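Local coordinates for protein short-chain type dehydrogenase/reductase (Mycobacterium ulcerans, PDB 3SVT) that probably works as an NAD-dependent oxidoreductase of the short-chain dehydrogenase/reductase family, possibly in the breakdown of aromatic hydrocarbons, at residues E77-V82 and L131-R136. Numbering follows the deposited sequence.
Sequences ETARAV and LKHAAR
Ala-79 sets its methyl squarely over the imidazole of His-133. Ala-79 CB stands 3.9 Å from the centroid of the His-133 ring and 11° off its normal, a CH-pi contact over the face. The side chain of Lys-132 backs the other face, Lys-132 CG lying nearer the ring's edge than its centre, so the imidazole is sandwiched between aliphatic carbons. The first torsion of His-133 (chi1 -67°) places CG beside the backbone N and brings the ring up against the helix of Ala-79.

Van der Waals packing continues one turn further on through Val-82, which points at the other helix. Val-82 CG1 lies against backbone, 3.6 Å from His-133 O and 3.9 Å from Ala-134 CA, while Val-82 CG2 meets His-133 CB at 4.2 Å. The valine and histidine side chains cross at about a right angle.

The polar links run to Glu-75, at the start of helix 75-89: its OE2 accepts a hydrogen bond from His-133 NE2, which helps fix the ring's rotation, and forms a salt bridge with Lys-132 NZ. Lys-132 NZ also bonds to Val-111 O, and Arg-136 NE to Thr-109 O, both of the second subunit.

The axes of 77-82 and 131-136 come within 9.2 Å at 24°, nearly parallel, as expected of neighbouring helices on one side of a parallel sheet. Helices 75-89 and 113-140 are joined here as adjacent layer helices of the Rossmann fold of short-chain dehydrogenases.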
loop_
_atom_site.group_PDB
_atom_site.type_symbol
_atom_site.label_atom_id
_atom_site.label_comp_id
_atom_site.label_asym_id
_atom_site.label_seq_id
_atom_site.Cartn_x
_atom_site.Cartn_y
_atom_site.Cartn_z
ATOM N N GLU B 77 -26.602 -22.561 -6.090
ATOM C CA GLU B 77 -25.905 -23.708 -5.497
ATOM C C GLU B 77 -25.138 -23.315 -4.250
ATOM O O GLU B 77 -25.180 -24.030 -3.248
ATOM C CB GLU B 77 -24.965 -24.354 -6.500
ATOM C CG GLU B 77 -25.683 -25.002 -7.650
ATOM C CD GLU B 77 -24.765 -25.874 -8.480
ATOM O OE1 GLU B 77 -23.834 -26.494 -7.924
ATOM O OE2 GLU B 77 -24.974 -25.945 -9.688
ATOM N N THR B 78 -24.463 -22.162 -4.322
ATOM C CA THR B 78 -23.798 -21.524 -3.155
ATOM C C THR B 78 -24.777 -21.211 -2.015
ATOM O O THR B 78 -24.514 -21.505 -0.851
ATOM C CB THR B 78 -23.083 -20.215 -3.616
ATOM O OG1 THR B 78 -22.108 -20.550 -4.621
ATOM C CG2 THR B 78 -22.393 -19.466 -2.441
ATOM N N ALA B 79 -25.914 -20.627 -2.354
ATOM C CA ALA B 79 -26.917 -20.280 -1.348
ATOM C C ALA B 79 -27.448 -21.529 -0.632
ATOM O O ALA B 79 -27.716 -21.516 0.580
ATOM C CB ALA B 79 -28.077 -19.499 -2.015
ATOM N N ARG B 80 -27.607 -22.613 -1.382
ATOM C CA ARG B 80 -28.144 -23.860 -0.819
ATOM C C ARG B 80 -27.171 -24.487 0.168
ATOM O O ARG B 80 -27.566 -24.959 1.224
ATOM C CB ARG B 80 -28.418 -24.878 -1.905
ATOM C CG ARG B 80 -29.710 -24.671 -2.636
ATOM C CD ARG B 80 -30.090 -25.951 -3.329
ATOM N NE ARG B 80 -30.675 -25.741 -4.649
ATOM C CZ ARG B 80 -31.840 -25.129 -4.887
ATOM N NH1 ARG B 80 -32.568 -24.604 -3.898
ATOM N NH2 ARG B 80 -32.273 -25.024 -6.141
ATOM N N ALA B 81 -25.901 -24.469 -0.209
ATOM C CA ALA B 81 -24.832 -24.972 0.615
ATOM C C ALA B 81 -24.718 -24.183 1.895
ATOM O O ALA B 81 -24.473 -24.746 2.952
ATOM C CB ALA B 81 -23.517 -24.912 -0.171
ATOM N N VAL B 82 -24.877 -22.867 1.812
ATOM C CA VAL B 82 -24.840 -22.044 3.008
ATOM C C VAL B 82 -26.046 -22.330 3.928
ATOM O O VAL B 82 -25.896 -22.352 5.121
ATOM C CB VAL B 82 -24.766 -20.555 2.664
ATOM C CG1 VAL B 82 -24.937 -19.726 3.903
ATOM C CG2 VAL B 82 -23.399 -20.227 1.948
ATOM N N LEU B 131 -19.608 -14.912 -0.028
ATOM C CA LEU B 131 -19.604 -13.900 1.026
ATOM C C LEU B 131 -21.019 -13.347 1.313
ATOM O O LEU B 131 -21.407 -13.222 2.471
ATOM C CB LEU B 131 -18.656 -12.778 0.651
ATOM C CG LEU B 131 -18.464 -11.591 1.626
ATOM C CD1 LEU B 131 -17.583 -11.884 2.843
ATOM C CD2 LEU B 131 -17.892 -10.447 0.876
ATOM N N LYS B 132 -21.764 -13.018 0.251
ATOM C CA LYS B 132 -23.123 -12.505 0.357
ATOM C C LYS B 132 -23.946 -13.391 1.266
ATOM O O LYS B 132 -24.518 -12.930 2.246
ATOM C CB LYS B 132 -23.751 -12.456 -1.038
ATOM C CG LYS B 132 -25.191 -11.901 -1.151
ATOM C CD LYS B 132 -25.599 -11.831 -2.602
ATOM C CE LYS B 132 -27.085 -11.589 -2.820
ATOM N NZ LYS B 132 -27.430 -11.726 -4.288
ATOM N N HIS B 133 -23.993 -14.679 0.940
ATOM C CA HIS B 133 -24.899 -15.580 1.628
ATOM C C HIS B 133 -24.373 -16.045 2.976
ATOM O O HIS B 133 -25.148 -16.172 3.948
ATOM C CB HIS B 133 -25.288 -16.743 0.700
ATOM C CG HIS B 133 -26.117 -16.303 -0.464
ATOM N ND1 HIS B 133 -27.474 -16.097 -0.364
ATOM C CD2 HIS B 133 -25.777 -15.967 -1.735
ATOM C CE1 HIS B 133 -27.942 -15.679 -1.527
ATOM N NE2 HIS B 133 -26.931 -15.588 -2.378
ATOM N N ALA B 134 -23.069 -16.286 3.063
ATOM C CA ALA B 134 -22.485 -16.662 4.350
ATOM C C ALA B 134 -22.640 -15.522 5.365
ATOM O O ALA B 134 -22.986 -15.747 6.539
ATOM C CB ALA B 134 -21.013 -17.005 4.155
ATOM N N ALA B 135 -22.376 -14.301 4.888
ATOM C CA ALA B 135 -22.517 -13.091 5.679
ATOM C C ALA B 135 -23.922 -12.950 6.256
ATOM O O ALA B 135 -24.067 -12.575 7.416
ATOM C CB ALA B 135 -22.162 -11.867 4.855
ATOM N N ARG B 136 -24.953 -13.224 5.457
ATOM C CA ARG B 136 -26.326 -13.107 5.967
ATOM C C ARG B 136 -26.502 -13.922 7.263
ATOM O O ARG B 136 -27.037 -13.425 8.239
ATOM C CB ARG B 136 -27.344 -13.586 4.938
ATOM C CG ARG B 136 -27.509 -12.682 3.723
ATOM C CD ARG B 136 -28.467 -13.347 2.701
ATOM N NE ARG B 136 -28.750 -12.467 1.574
ATOM C CZ ARG B 136 -29.629 -12.714 0.598
ATOM N NH1 ARG B 136 -30.338 -13.838 0.561
ATOM N NH2 ARG B 136 -29.790 -11.829 -0.361
#